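Local coordinates for protein type II restriction enzyme MspI (PDB 1SA3) that recognises the double-stranded DNA sequence 5'-CCGG-3' and cuts it after the first cytosine, leaving fragments with terminal 5'-phosphates, at residues E[78-83]-E[102-107]; E[178-183]-E[228-233]. One frame throughout, in Å; residues are numbered along the deposited sequence.

Contact 1 (E[78-83]-E[102-107]); sequences IDVSSS and IRFTFH
Val80 meets the Phe104 ring obliquely, CG2 lying 3.8 Å from CD2, while Ile102 CG2 sits over one face of the same ring, toward its rim. Val80 CG1 touches the ring too, and a chi1 of -169°, which puts it across from the backbone N, also brings it within 3.6 Å of Ile102 CG2. Helix 57-69, through Leu66 and Leu67, and Phe42 pack on Phe104 as well; the same face of the sheet carries Ser82, whose OG bonds to Leu39 O. The strands belong to the mixed sheet of a PD-(D/E)XK nuclease and run antiparallel, with Asp79-Thr105 and Ser81-Arg103 as hydrogen-bonded pairs and Val80-Phe104 and Ser82-Ile102 as non-hydrogen-bonded ones. A classic beta bulge interrupts the ladder where Ile78 and Asp79 both face Thr105: Thr105 O accepts from Ile78 N at 2.8 Å and from Asp79 N at 3.2 Å. Ile78 CG1 then lies 3.4 Å from His107 N. On the other side of the sheet, Asp79 CB and Thr105 CB approach to 3.8 Å. Here a water joins Thr105 OG1 to Arg103 O, to which it donates at 2.8 Å, with a weak third bond to Asp79 O.

Contact 2 (E[178-183]-E[228-233]); sequences YRERFI and DRIAEG
Ile230 pushes its CD1 methyl between Arg179 and Ile183, 3.6 Å from both Arg179 CB and Ile183 CD1. The same methyl lies over one face of the Arg179 guanidinium, toward its rim, and the CG2 branch of Ile230 comes within 3.2 Å of Arg179 NH2. CG1 beside the backbone N (chi1 -68°) and a bend at chi2 (-66°) bring the CD1 end of Ile230 close to the other helix. Ile183 CD1 also touches Arg229 CB at 3.7 Å, the two side chains crossing at about a right angle. A water at the guanidinium edge, in its plane, links the helices: it accepts from Arg179 NE at 2.6 Å and donates to Ile230 O at 3.1 Å. Further out, a salt bridge from Arg179 NH1 to Glu176 gives the guanidinium a second hold. Arg229 bends along its own helix to Glu232, one turn on, its NH2 meeting Glu232 OE1 at 2.9 Å close to the guanidinium plane, and Glu232 is bridged to Lys125. The segment axes pass 10.4 Å apart at 124°; on helix 179-188, Phe182 packs against helix 133-140 and Trp247 of strand 246-249, while Ile183 also reaches Tyr225 and Val226 of helix 222-234.

In the fold
Along the chain, contact 1 closes at residue 107, well before contact 2 opens at 178. Their centres lie about 31 Å apart, with nearest atoms about 19 Å apart, and they share no helix or strand. Contact 1 joins the outermost strand 77-84 to strand 100-106 in the five-stranded mixed sheet. Asp84 and Asp99, which bind the sodium ion together with Glu35, lie just beyond its segments. Contact 2 pairs helices 179-188 and 222-234; the latter directly follows strand 213-221, the other outermost strand of that sheet. Its nearest atom is about 8 Å from the DNA, that of contact 1 about 13 Å. Contact 1 thus lies on strands leading to the sodium site, contact 2 elsewhere in the fold.

Contact 1 (E[78-83]-E[102-107])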
loop_
_atom_site.group_PDB
_atom_site.type_symbol
_atom_site.label_atom_id
_atom_site.label_comp_id
_atom_site.label_asym_id
_atom_site.label_seq_id
_atom_site.Cartn_x
_atom_site.Cartn_y
_atom_site.Cartn_z
ATOM N N ILE E 78 -7.875 11.156 22.485
ATOM C CA ILE E 78 -7.490 11.164 23.887
ATOM C C ILE E 78 -6.229 10.351 24.130
ATOM O O ILE E 78 -5.456 10.650 25.034
ATOM C CB ILE E 78 -8.624 10.605 24.780
ATOM C CG1 ILE E 78 -9.900 11.427 24.571
ATOM C CG2 ILE E 78 -8.205 10.619 26.237
ATOM C CD1 ILE E 78 -9.731 12.926 24.762
ATOM N N ASP E 79 -6.022 9.312 23.330
ATOM C CA ASP E 79 -4.835 8.489 23.480
ATOM C C ASP E 79 -4.506 7.804 22.166
ATOM O O ASP E 79 -5.378 7.606 21.318
ATOM C CB ASP E 79 -5.042 7.445 24.577
ATOM C CG ASP E 79 -3.738 6.803 25.021
ATOM O OD1 ASP E 79 -2.676 7.439 24.862
ATOM O OD2 ASP E 79 -3.775 5.674 25.542
ATOM N N VAL E 80 -3.239 7.445 22.008
ATOM C CA VAL E 80 -2.773 6.796 20.795
ATOM C C VAL E 80 -1.629 5.856 21.124
ATOM O O VAL E 80 -0.863 6.098 22.059
ATOM C CB VAL E 80 -2.233 7.821 19.768
ATOM C CG1 VAL E 80 -2.019 7.141 18.414
ATOM C CG2 VAL E 80 -3.178 8.997 19.638
ATOM N N SER E 81 -1.532 4.783 20.350
ATOM C CA SER E 81 -0.470 3.796 20.485
ATOM C C SER E 81 -0.307 3.160 19.109
ATOM O O SER E 81 -1.221 3.214 18.280
ATOM C CB SER E 81 -0.831 2.728 21.515
ATOM O OG SER E 81 -1.915 1.942 21.074
ATOM N N SER E 82 0.847 2.561 18.862
ATOM C CA SER E 82 1.104 1.943 17.566
ATOM C C SER E 82 2.046 0.766 17.715
ATOM O O SER E 82 2.760 0.654 18.710
ATOM C CB SER E 82 1.722 2.969 16.614
ATOM O OG SER E 82 2.970 3.425 17.111
ATOM N N SER E 83 2.056 -0.112 16.721
ATOM C CA SER E 83 2.930 -1.266 16.776
ATOM C C SER E 83 3.067 -1.977 15.444
ATOM O O SER E 83 2.182 -1.908 14.585
ATOM C CB SER E 83 2.415 -2.268 17.812
ATOM O OG SER E 83 1.265 -2.946 17.334
ATOM N N ILE E 102 -2.177 1.455 14.264
ATOM C CA ILE E 102 -2.246 2.603 15.170
ATOM C C ILE E 102 -3.646 2.493 15.770
ATOM O O ILE E 102 -4.613 2.234 15.040
ATOM C CB ILE E 102 -2.181 3.957 14.433
ATOM C CG1 ILE E 102 -0.844 4.105 13.709
ATOM C CG2 ILE E 102 -2.387 5.116 15.434
ATOM C CD1 ILE E 102 -0.770 5.362 12.863
ATOM N N ARG E 103 -3.753 2.634 17.086
ATOM C CA ARG E 103 -5.059 2.603 17.735
ATOM C C ARG E 103 -5.311 3.963 18.375
ATOM O O ARG E 103 -4.484 4.458 19.145
ATOM C CB ARG E 103 -5.129 1.514 18.809
ATOM C CG ARG E 103 -6.440 1.553 19.603
ATOM C CD ARG E 103 -6.515 0.443 20.646
ATOM N NE ARG E 103 -6.565 -0.880 20.033
ATOM C CZ ARG E 103 -7.616 -1.381 19.388
ATOM N NH1 ARG E 103 -8.734 -0.678 19.258
ATOM N NH2 ARG E 103 -7.543 -2.594 18.858
ATOM N N PHE E 104 -6.441 4.581 18.039
ATOM C CA PHE E 104 -6.791 5.876 18.612
ATOM C C PHE E 104 -7.913 5.677 19.608
ATOM O O PHE E 104 -8.874 4.959 19.324
ATOM C CB PHE E 104 -7.286 6.853 17.549
ATOM C CG PHE E 104 -6.280 7.177 16.494
ATOM C CD1 PHE E 104 -6.260 6.475 15.293
ATOM C CD2 PHE E 104 -5.369 8.209 16.681
ATOM C CE1 PHE E 104 -5.347 6.805 14.288
ATOM C CE2 PHE E 104 -4.461 8.539 15.687
ATOM C CZ PHE E 104 -4.453 7.835 14.489
ATOM N N THR E 105 -7.795 6.306 20.770
ATOM C CA THR E 105 -8.824 6.206 21.795
ATOM C C THR E 105 -9.497 7.567 21.887
ATOM O O THR E 105 -8.827 8.600 21.943
ATOM C CB THR E 105 -8.221 5.826 23.161
ATOM O OG1 THR E 105 -7.616 4.533 23.058
ATOM C CG2 THR E 105 -9.302 5.779 24.239
ATOM N N PHE E 106 -10.826 7.562 21.895
ATOM C CA PHE E 106 -11.592 8.800 21.939
ATOM C C PHE E 106 -12.133 9.133 23.335
ATOM O O PHE E 106 -11.908 8.394 24.288
ATOM C CB PHE E 106 -12.719 8.723 20.906
ATOM C CG PHE E 106 -12.245 8.320 19.536
ATOM C CD1 PHE E 106 -12.632 7.100 18.976
ATOM C CD2 PHE E 106 -11.387 9.142 18.815
ATOM C CE1 PHE E 106 -12.169 6.706 17.719
ATOM C CE2 PHE E 106 -10.918 8.754 17.558
ATOM C CZ PHE E 106 -11.308 7.536 17.010
ATOM N N HIS E 107 -12.852 10.242 23.453
ATOM C CA HIS E 107 -13.377 10.683 24.745
ATOM C C HIS E 107 -14.304 9.721 25.488
ATOM O O HIS E 107 -14.191 9.576 26.700
ATOM C CB HIS E 107 -14.096 12.021 24.587
ATOM C CG HIS E 107 -15.388 11.918 23.841
ATOM N ND1 HIS E 107 -15.451 11.579 22.505
ATOM C CD2 HIS E 107 -16.669 12.078 24.250
ATOM C CE1 HIS E 107 -16.715 11.534 22.124
ATOM N NE2 HIS E 107 -17.475 11.832 23.163
HETATM O O HOH W 1 -5.232 4.410 21.880
#

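Contact 2 (E[178-183]-E[228-233])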
loop_
_atom_site.group_PDB
_atom_site.type_symbol
_atom_site.label_atom_id
_atom_site.label_comp_id
_atom_site.label_asym_id
_atom_site.label_seq_id
_atom_site.Cartn_x
_atom_site.Cartn_y
_atom_site.Cartn_z
ATOM N N TYR E 178 -15.819 -5.712 -12.513
ATOM C CA TYR E 178 -15.026 -6.088 -11.342
ATOM C C TYR E 178 -13.930 -5.103 -10.955
ATOM O O TYR E 178 -13.214 -5.337 -9.984
ATOM C CB TYR E 178 -14.358 -7.448 -11.557
ATOM C CG TYR E 178 -15.294 -8.586 -11.872
ATOM C CD1 TYR E 178 -15.655 -8.874 -13.191
ATOM C CD2 TYR E 178 -15.788 -9.400 -10.858
ATOM C CE1 TYR E 178 -16.487 -9.958 -13.488
ATOM C CE2 TYR E 178 -16.618 -10.480 -11.144
ATOM C CZ TYR E 178 -16.959 -10.753 -12.459
ATOM O OH TYR E 178 -17.759 -11.836 -12.740
ATOM N N ARG E 179 -13.792 -4.019 -11.710
ATOM C CA ARG E 179 -12.756 -3.021 -11.444
ATOM C C ARG E 179 -12.486 -2.715 -9.974
ATOM O O ARG E 179 -11.365 -2.894 -9.507
ATOM C CB ARG E 179 -13.077 -1.724 -12.187
ATOM C CG ARG E 179 -12.594 -1.727 -13.624
ATOM C CD ARG E 179 -13.548 -0.984 -14.540
ATOM N NE ARG E 179 -13.507 0.466 -14.387
ATOM C CZ ARG E 179 -14.574 1.216 -14.125
ATOM N NH1 ARG E 179 -15.765 0.652 -13.971
ATOM N NH2 ARG E 179 -14.459 2.533 -14.048
ATOM N N GLU E 180 -13.503 -2.255 -9.251
ATOM C CA GLU E 180 -13.353 -1.907 -7.838
ATOM C C GLU E 180 -12.963 -3.080 -6.947
ATOM O O GLU E 180 -12.082 -2.951 -6.093
ATOM C CB GLU E 180 -14.640 -1.266 -7.306
ATOM C CG GLU E 180 -14.932 0.088 -7.926
ATOM C CD GLU E 180 -15.927 0.918 -7.128
ATOM O OE1 GLU E 180 -16.102 2.100 -7.481
ATOM O OE2 GLU E 180 -16.531 0.404 -6.156
ATOM N N ARG E 181 -13.622 -4.221 -7.132
ATOM C CA ARG E 181 -13.302 -5.399 -6.341
ATOM C C ARG E 181 -11.869 -5.838 -6.635
ATOM O O ARG E 181 -11.129 -6.202 -5.725
ATOM C CB ARG E 181 -14.272 -6.540 -6.659
ATOM C CG ARG E 181 -15.570 -6.471 -5.871
ATOM C CD ARG E 181 -16.587 -7.466 -6.410
ATOM N NE ARG E 181 -17.026 -7.102 -7.756
ATOM C CZ ARG E 181 -17.908 -7.800 -8.465
ATOM N NH1 ARG E 181 -18.442 -8.904 -7.957
ATOM N NH2 ARG E 181 -18.269 -7.388 -9.673
ATOM N N PHE E 182 -11.484 -5.794 -7.908
ATOM C CA PHE E 182 -10.135 -6.186 -8.316
ATOM C C PHE E 182 -9.083 -5.331 -7.602
ATOM O O PHE E 182 -8.129 -5.852 -7.020
ATOM C CB PHE E 182 -9.978 -6.022 -9.832
ATOM C CG PHE E 182 -8.745 -6.685 -10.401
ATOM C CD1 PHE E 182 -8.813 -7.973 -10.923
ATOM C CD2 PHE E 182 -7.530 -6.007 -10.455
ATOM C CE1 PHE E 182 -7.693 -8.580 -11.502
ATOM C CE2 PHE E 182 -6.404 -6.605 -11.030
ATOM C CZ PHE E 182 -6.490 -7.899 -11.558
ATOM N N ILE E 183 -9.257 -4.015 -7.642
ATOM C CA ILE E 183 -8.302 -3.117 -7.006
ATOM C C ILE E 183 -8.266 -3.289 -5.493
ATOM O O ILE E 183 -7.200 -3.444 -4.901
ATOM C CB ILE E 183 -8.621 -1.645 -7.311
ATOM C CG1 ILE E 183 -8.591 -1.408 -8.821
ATOM C CG2 ILE E 183 -7.595 -0.750 -6.632
ATOM C CD1 ILE E 183 -9.267 -0.132 -9.255
ATOM N N ASP E 228 -8.970 6.787 -7.155
ATOM C CA ASP E 228 -7.845 7.296 -7.934
ATOM C C ASP E 228 -7.459 6.335 -9.055
ATOM O O ASP E 228 -7.249 6.759 -10.191
ATOM C CB ASP E 228 -6.622 7.543 -7.044
ATOM C CG ASP E 228 -6.831 8.683 -6.055
ATOM O OD1 ASP E 228 -7.746 9.507 -6.263
ATOM O OD2 ASP E 228 -6.066 8.757 -5.074
ATOM N N ARG E 229 -7.352 5.048 -8.732
ATOM C CA ARG E 229 -6.996 4.036 -9.726
ATOM C C ARG E 229 -8.083 3.933 -10.809
ATOM O O ARG E 229 -7.769 3.830 -11.995
ATOM C CB ARG E 229 -6.809 2.666 -9.057
ATOM C CG ARG E 229 -5.684 2.600 -8.025
ATOM C CD ARG E 229 -4.302 2.709 -8.665
ATOM N NE ARG E 229 -3.999 4.056 -9.140
ATOM C CZ ARG E 229 -3.765 5.097 -8.348
ATOM N NH1 ARG E 229 -3.799 4.957 -7.030
ATOM N NH2 ARG E 229 -3.490 6.284 -8.873
ATOM N N ILE E 230 -9.351 3.956 -10.394
ATOM C CA ILE E 230 -10.485 3.878 -11.332
ATOM C C ILE E 230 -10.434 5.049 -12.307
ATOM O O ILE E 230 -10.665 4.882 -13.505
ATOM C CB ILE E 230 -11.858 3.928 -10.601
ATOM C CG1 ILE E 230 -12.073 2.654 -9.782
ATOM C CG2 ILE E 230 -12.994 4.100 -11.618
ATOM C CD1 ILE E 230 -12.199 1.402 -10.614
ATOM N N ALA E 231 -10.136 6.237 -11.789
ATOM C CA ALA E 231 -10.048 7.429 -12.634
ATOM C C ALA E 231 -8.905 7.264 -13.635
ATOM O O ALA E 231 -9.067 7.519 -14.831
ATOM C CB ALA E 231 -9.822 8.677 -11.770
ATOM N N GLU E 232 -7.756 6.829 -13.131
ATOM C CA GLU E 232 -6.573 6.618 -13.953
ATOM C C GLU E 232 -6.845 5.559 -15.022
ATOM O O GLU E 232 -6.421 5.695 -16.169
ATOM C CB GLU E 232 -5.411 6.169 -13.065
ATOM C CG GLU E 232 -4.067 6.115 -13.758
ATOM C CD GLU E 232 -2.987 5.536 -12.866
ATOM O OE1 GLU E 232 -2.819 6.036 -11.731
ATOM O OE2 GLU E 232 -2.309 4.582 -13.300
ATOM N N GLY E 233 -7.554 4.505 -14.634
ATOM C CA GLY E 233 -7.867 3.436 -15.565
ATOM C C GLY E 233 -8.959 3.770 -16.563
ATOM O O GLY E 233 -9.126 3.061 -17.556
HETATM O O HOH W 2 -11.761 2.352 -14.950
#